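Local coordinates for protein beta-Lactamase/D-Alanine Carboxypeptidase (PDB 5EVI) that probably hydrolyses beta-lactam antibiotics to substituted beta-amino acids as a class C beta-lactamase, a function linked to antibiotic resistance, at residues V110-L113 / G114-T117; M269-L273 / A274-Y278; P144-L147 / P148-R152. All blocks are in the same frame, centred on the assembly; numbering follows the deposited sequence.

Contact 1: V110-L113 / G114-T117; sequences VFHL and GTHT
With chi1 at -71°, His-112 sets its imidazole beside its own backbone N, and Thr-117, with OG1 held between its backbone N and carbonyl carbon (chi1 61°), turns that hydroxyl to the edge of the ring. His-112 ND1 and Thr-117 OG1 lie 2.7 Å apart in a nearly straight hydrogen bond (175°) in the ring plane, in which either atom could be the donor. Thr-117 OG1 is also hydrogen-bonded to Thr-115 OG1 at 3.0 Å, again without a settled direction. The same two residues, His-112 and Thr-117, are also joined through the backbone: Thr-117 N donates to His-112 O at 3.2 Å. The i-to-i+5 spacing of that bond and the positive phi of His-116 mark where the short helix 112-115 ends. One turn earlier, Phe-111 O takes Gly-114 N at 3.0 Å and Thr-115 N weakly at 3.3 Å. Phe-111 CZ lies 3.3 Å above one face of the His-112 ring, toward its rim. Around this turn, Leu-113 packs on helix 156-169, Thr-115 and Phe-111 face strand 262-266, and Thr-117 reaches Arg-152 of strand 151-152.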
loop_
_atom_site.group_PDB
_atom_site.type_symbol
_atom_site.label_atom_id
_atom_site.label_comp_id
_atom_site.label_asym_id
_atom_site.label_seq_id
_atom_site.Cartn_x
_atom_site.Cartn_y
_atom_site.Cartn_z
ATOM N N VAL D 110 11.836 9.771 -12.083
ATOM C CA VAL D 110 11.555 8.519 -11.349
ATOM C C VAL D 110 10.270 8.598 -10.514
ATOM O O VAL D 110 9.555 7.594 -10.395
ATOM C CB VAL D 110 12.755 8.110 -10.450
ATOM C CG1 VAL D 110 12.436 6.917 -9.540
ATOM C CG2 VAL D 110 13.985 7.782 -11.291
ATOM N N PHE D 111 9.973 9.774 -9.954
ATOM C CA PHE D 111 8.835 9.921 -9.027
ATOM C C PHE D 111 7.507 9.496 -9.641
ATOM O O PHE D 111 6.659 8.930 -8.955
ATOM C CB PHE D 111 8.745 11.338 -8.440
ATOM C CG PHE D 111 8.250 12.400 -9.389
ATOM C CD1 PHE D 111 6.890 12.697 -9.482
ATOM C CD2 PHE D 111 9.147 13.161 -10.135
ATOM C CE1 PHE D 111 6.435 13.700 -10.328
ATOM C CE2 PHE D 111 8.690 14.174 -10.987
ATOM C CZ PHE D 111 7.337 14.437 -11.078
ATOM N N HIS D 112 7.351 9.739 -10.943
ATOM C CA HIS D 112 6.151 9.327 -11.680
ATOM C C HIS D 112 5.772 7.840 -11.569
ATOM O O HIS D 112 4.632 7.480 -11.887
ATOM C CB HIS D 112 6.319 9.628 -13.171
ATOM C CG HIS D 112 6.275 11.080 -13.504
ATOM N ND1 HIS D 112 5.130 11.837 -13.403
ATOM C CD2 HIS D 112 7.246 11.916 -13.935
ATOM C CE1 HIS D 112 5.392 13.078 -13.779
ATOM N NE2 HIS D 112 6.673 13.154 -14.087
ATOM N N LEU D 113 6.728 6.987 -11.208
ATOM C CA LEU D 113 6.476 5.553 -11.051
ATOM C C LEU D 113 5.776 5.215 -9.741
ATOM O O LEU D 113 5.215 4.134 -9.619
ATOM C CB LEU D 113 7.790 4.774 -11.074
ATOM C CG LEU D 113 8.692 4.840 -12.314
ATOM C CD1 LEU D 113 10.067 4.314 -11.959
ATOM C CD2 LEU D 113 8.099 4.034 -13.457
ATOM N N GLY D 114 5.936 6.071 -8.734
ATOM C CA GLY D 114 5.171 5.980 -7.493
ATOM C C GLY D 114 3.852 6.725 -7.491
ATOM O O GLY D 114 3.034 6.523 -6.590
ATOM N N THR D 115 3.636 7.608 -8.462
ATOM C CA THR D 115 2.386 8.348 -8.557
ATOM C C THR D 115 1.453 7.900 -9.704
ATOM O O THR D 115 0.375 8.459 -9.884
ATOM C CB THR D 115 2.697 9.839 -8.707
ATOM O OG1 THR D 115 3.409 10.027 -9.930
ATOM C CG2 THR D 115 3.534 10.324 -7.554
ATOM N N HIS D 116 1.872 6.901 -10.482
ATOM C CA HIS D 116 1.072 6.358 -11.627
ATOM C C HIS D 116 0.859 7.324 -12.828
ATOM O O HIS D 116 -0.101 7.140 -13.582
ATOM C CB HIS D 116 -0.297 5.817 -11.158
ATOM C CG HIS D 116 -0.246 5.037 -9.876
ATOM N ND1 HIS D 116 -0.720 5.534 -8.683
ATOM C CD2 HIS D 116 0.217 3.794 -9.608
ATOM C CE1 HIS D 116 -0.527 4.635 -7.731
ATOM N NE2 HIS D 116 0.055 3.579 -8.259
ATOM N N THR D 117 1.746 8.315 -13.008
ATOM C CA THR D 117 1.569 9.358 -14.026
ATOM C C THR D 117 2.690 9.386 -15.089
ATOM O O THR D 117 2.871 10.406 -15.752
ATOM C CB THR D 117 1.472 10.754 -13.360
ATOM O OG1 THR D 117 2.683 11.016 -12.661
ATOM C CG2 THR D 117 0.280 10.835 -12.384
#

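Contact 2: M269-L273 / A274-Y278; sequences MTQDL and AWEQY
Trp-275 O receives the backbone N of Asp-272 at 2.8 Å, and this bond closes the tight loop between strands 269-271 and 276-278. Within the loop, Trp-275 N reaches Leu-273 O in a weak bond, while Gln-271, bent at chi2 (67°), curls its amide back so that NE2 donates to Asp-272 O at 3.0 Å. The strands pair through Thr-270 and Gln-277, a hydrogen-bonded antiparallel pair: Thr-270 N to Gln-277 O is 2.8 Å and Gln-277 N to Thr-270 O is 2.9 Å. On the face carrying these two residues, their side chains run side by side, and a water links Thr-270 OG1 to Gln-277 OE1. Gln-277 NE2 lies 2.6 Å from Asp-272 OD2, but its 116° angle makes the bond weak, and the amide and carboxylate planes are steeply turned against each other. The other face carries the non-hydrogen-bonded pair Gln-271 and Glu-276. Their polar ends converge on Arg-152, which forms a salt bridge with Glu-276 OE2 and a hydrogen bond with Gln-271 OE1. Glu-276 OE1 comes 3.0 Å from SE of selenomethionine Met-269, a close packing contact and not a hydrogen bond; the carboxylate's polar partner is Arg-152. Met-269 CB packs 3.7 Å from Tyr-278 CE1, oblique to the ring. The arrangement is a beta hairpin in the central antiparallel sheet of the serine beta-lactamase fold; its turn, through Trp-275, touches residues consistent with the SxxK active site of that family.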
loop_
_atom_site.group_PDB
_atom_site.type_symbol
_atom_site.label_atom_id
_atom_site.label_comp_id
_atom_site.label_asym_id
_atom_site.label_seq_id
_atom_site.Cartn_x
_atom_site.Cartn_y
_atom_site.Cartn_z
HETATM N N MSE D 269 -9.101 13.278 -5.041
HETATM C CA MSE D 269 -8.003 12.591 -4.357
HETATM C C MSE D 269 -6.702 13.278 -4.666
HETATM O O MSE D 269 -6.476 13.705 -5.792
HETATM C CB MSE D 269 -8.025 11.146 -4.869
HETATM C CG MSE D 269 -6.740 10.365 -4.665
HETATM SE SE MSE D 269 -7.208 8.613 -5.397
HETATM C CE MSE D 269 -6.304 8.903 -7.115
ATOM N N THR D 270 -5.835 13.400 -3.660
ATOM C CA THR D 270 -4.454 13.829 -3.855
ATOM C C THR D 270 -3.637 12.540 -3.954
ATOM O O THR D 270 -3.782 11.672 -3.098
ATOM C CB THR D 270 -3.975 14.722 -2.681
ATOM O OG1 THR D 270 -4.645 15.986 -2.739
ATOM C CG2 THR D 270 -2.462 14.966 -2.729
ATOM N N GLN D 271 -2.824 12.416 -5.013
ATOM C CA GLN D 271 -1.919 11.267 -5.203
ATOM C C GLN D 271 -0.567 11.526 -4.542
ATOM O O GLN D 271 0.132 12.495 -4.904
ATOM C CB GLN D 271 -1.696 10.983 -6.703
ATOM C CG GLN D 271 -0.792 9.782 -7.001
ATOM C CD GLN D 271 -1.425 8.468 -6.572
ATOM O OE1 GLN D 271 -2.534 8.155 -6.992
ATOM N NE2 GLN D 271 -0.746 7.714 -5.716
ATOM N N ASP D 272 -0.175 10.646 -3.611
ATOM C CA ASP D 272 1.166 10.675 -3.004
ATOM C C ASP D 272 2.056 9.641 -3.707
ATOM O O ASP D 272 1.733 9.215 -4.835
ATOM C CB ASP D 272 1.070 10.433 -1.489
ATOM C CG ASP D 272 0.095 11.370 -0.799
ATOM O OD1 ASP D 272 -0.479 12.285 -1.476
ATOM O OD2 ASP D 272 -0.090 11.203 0.433
ATOM N N LEU D 273 3.174 9.267 -3.098
ATOM C CA LEU D 273 3.979 8.152 -3.587
ATOM C C LEU D 273 3.378 6.853 -3.047
ATOM O O LEU D 273 3.566 6.494 -1.878
ATOM C CB LEU D 273 5.451 8.316 -3.193
ATOM C CG LEU D 273 6.400 7.704 -4.220
ATOM C CD1 LEU D 273 6.472 8.564 -5.469
ATOM C CD2 LEU D 273 7.788 7.482 -3.654
ATOM N N ALA D 274 2.590 6.208 -3.897
ATOM C CA ALA D 274 1.753 5.046 -3.560
ATOM C C ALA D 274 0.553 5.398 -2.633
ATOM O O ALA D 274 -0.586 5.047 -2.953
ATOM C CB ALA D 274 2.586 3.883 -3.022
ATOM N N TRP D 275 0.780 6.090 -1.511
ATOM C CA TRP D 275 -0.339 6.594 -0.704
ATOM C C TRP D 275 -1.278 7.515 -1.513
ATOM O O TRP D 275 -0.870 8.161 -2.486
ATOM C CB TRP D 275 0.137 7.340 0.547
ATOM C CG TRP D 275 0.893 6.542 1.551
ATOM C CD1 TRP D 275 2.223 6.639 1.846
ATOM C CD2 TRP D 275 0.361 5.565 2.439
ATOM N NE1 TRP D 275 2.552 5.764 2.858
ATOM C CE2 TRP D 275 1.423 5.101 3.246
ATOM C CE3 TRP D 275 -0.926 5.042 2.648
ATOM C CZ2 TRP D 275 1.243 4.138 4.242
ATOM C CZ3 TRP D 275 -1.095 4.077 3.637
ATOM C CH2 TRP D 275 -0.016 3.622 4.398
ATOM N N GLU D 276 -2.545 7.515 -1.111
ATOM C CA GLU D 276 -3.579 8.405 -1.616
ATOM C C GLU D 276 -4.196 9.114 -0.428
ATOM O O GLU D 276 -4.354 8.496 0.640
ATOM C CB GLU D 276 -4.636 7.582 -2.366
ATOM C CG GLU D 276 -4.004 6.766 -3.489
ATOM C CD GLU D 276 -4.977 5.995 -4.359
ATOM O OE1 GLU D 276 -6.217 6.070 -4.162
ATOM O OE2 GLU D 276 -4.474 5.281 -5.255
ATOM N N GLN D 277 -4.536 10.402 -0.586
ATOM C CA GLN D 277 -5.090 11.173 0.546
ATOM C C GLN D 277 -6.177 12.147 0.154
ATOM O O GLN D 277 -6.339 12.496 -1.019
ATOM C CB GLN D 277 -3.980 11.931 1.302
ATOM C CG GLN D 277 -3.434 13.151 0.569
ATOM C CD GLN D 277 -2.267 13.847 1.257
ATOM O OE1 GLN D 277 -2.221 15.100 1.339
ATOM N NE2 GLN D 277 -1.301 13.078 1.693
ATOM N N TYR D 278 -6.897 12.612 1.169
ATOM C CA TYR D 278 -8.045 13.495 0.993
ATOM C C TYR D 278 -7.952 14.608 2.036
ATOM O O TYR D 278 -7.785 14.329 3.227
ATOM C CB TYR D 278 -9.359 12.718 1.144
ATOM C CG TYR D 278 -9.455 11.543 0.197
ATOM C CD1 TYR D 278 -10.062 11.676 -1.041
ATOM C CD2 TYR D 278 -8.904 10.292 0.528
ATOM C CE1 TYR D 278 -10.138 10.615 -1.929
ATOM C CE2 TYR D 278 -8.958 9.227 -0.360
ATOM C CZ TYR D 278 -9.579 9.389 -1.590
ATOM O OH TYR D 278 -9.646 8.348 -2.495
HETATM O O HOH W 1 -4.631 16.790 0.459
#

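Contact 3: P144-L147 / P148-R152; sequences PEYL and PGTHR
Hydrogen bonding centres on Leu-147 O, which faces two donors of Thr-150. The backbone N of Thr-150 reaches it at 3.2 Å and closes a type II beta turn from Leu-147 to Thr-150. Thr-150 OG1 also points at Leu-147 O, modelled at 2.5 Å, very short for such a bond, so its exact length is doubtful. The threonine's chi1 of 62° puts this hydroxyl between its backbone N and carbonyl carbon, facing back across the turn. The same OG1 accepts His-151 ND1 at 3.0 Å, with the hydroxyl slightly tilted from the imidazole plane, so one oxygen ties the turn to the ring that follows it. Gly-149 occupies the third position of the turn with a positive phi, a conformation that favours glycine.

Aromatic packing involves Tyr-146, whose ring has His-151 CB 3.4 Å from its centroid and only 4° off its normal, a CH-pi contact over the face. The two rings themselves meet obliquely, with their planes 50° apart. The phenol oxygen finds its hydrogen bond in Thr-153.

Apolar contact is modest: Thr-150 CG2 comes 3.7 Å from Leu-147 CB across the turn, and the approach of Leu-147 CB to Pro-148 CD, at 3.6 Å, is one between chain neighbours. A proline and a glycine at the two central positions are characteristic of type II turns, and this one leads into 151-152, an edge strand of the main antiparallel sheet.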
loop_
_atom_site.group_PDB
_atom_site.type_symbol
_atom_site.label_atom_id
_atom_site.label_comp_id
_atom_site.label_asym_id
_atom_site.label_seq_id
_atom_site.Cartn_x
_atom_site.Cartn_y
_atom_site.Cartn_z
ATOM N N PRO D 144 4.726 6.147 -24.656
ATOM C CA PRO D 144 3.718 6.817 -23.840
ATOM C C PRO D 144 2.433 7.053 -24.604
ATOM O O PRO D 144 2.454 7.127 -25.836
ATOM C CB PRO D 144 4.370 8.164 -23.524
ATOM C CG PRO D 144 5.174 8.443 -24.741
ATOM C CD PRO D 144 5.722 7.109 -25.165
ATOM N N GLU D 145 1.328 7.154 -23.875
ATOM C CA GLU D 145 0.050 7.571 -24.449
ATOM C C GLU D 145 -0.287 9.025 -24.117
ATOM O O GLU D 145 -0.992 9.693 -24.895
ATOM C CB GLU D 145 -1.070 6.640 -23.992
ATOM C CG GLU D 145 -0.826 5.180 -24.396
ATOM C CD GLU D 145 -2.082 4.433 -24.812
ATOM O OE1 GLU D 145 -3.170 5.035 -24.807
ATOM O OE2 GLU D 145 -1.977 3.235 -25.162
ATOM N N TYR D 146 0.213 9.496 -22.978
ATOM C CA TYR D 146 0.086 10.881 -22.566
ATOM C C TYR D 146 1.399 11.402 -21.980
ATOM O O TYR D 146 2.302 10.632 -21.650
ATOM C CB TYR D 146 -1.076 11.047 -21.579
ATOM C CG TYR D 146 -1.021 10.148 -20.359
ATOM C CD1 TYR D 146 -0.288 10.510 -19.229
ATOM C CD2 TYR D 146 -1.726 8.945 -20.327
ATOM C CE1 TYR D 146 -0.259 9.703 -18.095
ATOM C CE2 TYR D 146 -1.689 8.130 -19.205
ATOM C CZ TYR D 146 -0.961 8.505 -18.101
ATOM O OH TYR D 146 -0.950 7.680 -17.014
ATOM N N LEU D 147 1.508 12.727 -21.914
ATOM C CA LEU D 147 2.684 13.394 -21.370
ATOM C C LEU D 147 2.712 13.162 -19.861
ATOM O O LEU D 147 1.636 13.058 -19.268
ATOM C CB LEU D 147 2.631 14.905 -21.663
ATOM C CG LEU D 147 2.708 15.321 -23.133
ATOM C CD1 LEU D 147 2.393 16.808 -23.283
ATOM C CD2 LEU D 147 4.092 14.993 -23.690
ATOM N N PRO D 148 3.922 13.068 -19.244
ATOM C CA PRO D 148 4.028 12.800 -17.801
ATOM C C PRO D 148 3.270 13.809 -16.949
ATOM O O PRO D 148 3.277 15.027 -17.251
ATOM C CB PRO D 148 5.525 12.910 -17.529
ATOM C CG PRO D 148 6.170 12.570 -18.825
ATOM C CD PRO D 148 5.261 13.141 -19.867
ATOM N N GLY D 149 2.581 13.299 -15.930
ATOM C CA GLY D 149 1.824 14.139 -15.009
ATOM C C GLY D 149 0.484 14.657 -15.500
ATOM O O GLY D 149 -0.253 15.271 -14.724
ATOM N N THR D 150 0.141 14.390 -16.761
ATOM C CA THR D 150 -1.094 14.907 -17.345
ATOM C C THR D 150 -2.264 13.983 -17.082
ATOM O O THR D 150 -3.408 14.422 -17.053
ATOM C CB THR D 150 -0.940 15.140 -18.854
ATOM O OG1 THR D 150 -0.657 13.906 -19.509
ATOM C CG2 THR D 150 0.211 16.104 -19.123
ATOM N N HIS D 151 -1.986 12.692 -16.903
ATOM C CA HIS D 151 -3.024 11.725 -16.554
ATOM C C HIS D 151 -2.494 10.743 -15.513
ATOM O O HIS D 151 -1.287 10.722 -15.225
ATOM C CB HIS D 151 -3.530 10.988 -17.798
ATOM C CG HIS D 151 -4.171 11.876 -18.827
ATOM N ND1 HIS D 151 -3.443 12.681 -19.680
ATOM C CD2 HIS D 151 -5.472 12.066 -19.151
ATOM C CE1 HIS D 151 -4.267 13.329 -20.482
ATOM N NE2 HIS D 151 -5.505 12.974 -20.184
ATOM N N ARG D 152 -3.408 9.963 -14.942
ATOM C CA ARG D 152 -3.093 8.998 -13.890
ATOM C C ARG D 152 -3.727 7.641 -14.217
ATOM O O ARG D 152 -4.953 7.537 -14.332
ATOM C CB ARG D 152 -3.581 9.525 -12.544
ATOM C CG ARG D 152 -3.061 8.763 -11.306
ATOM C CD ARG D 152 -3.975 7.607 -10.954
ATOM N NE ARG D 152 -3.844 7.158 -9.566
ATOM C CZ ARG D 152 -4.593 6.198 -9.015
ATOM N NH1 ARG D 152 -5.549 5.582 -9.711
ATOM N NH2 ARG D 152 -4.387 5.859 -7.743
#

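How the contacts relate
Along the chain the order is contact 1, contact 3, contact 2, and all three belong to the one beta-lactamase fold. The centre of contact 1 is about 12 Å from that of contact 2 and about 10 Å from that of contact 3, while the centres of contacts 2 and 3 are about 17 Å apart. Contacts 2 and 3 reach the same antiparallel sheet, through the hairpin and edge strand 151-152. Contact 1, on helix 112-115, is joined to both by probable backbone hydrogen bonds, Gly-114 O to Ala-274 N and Thr-117 O to Gly-149 N. Side chains from all three touch the putative SxxK site, so together they form part of its surroundings.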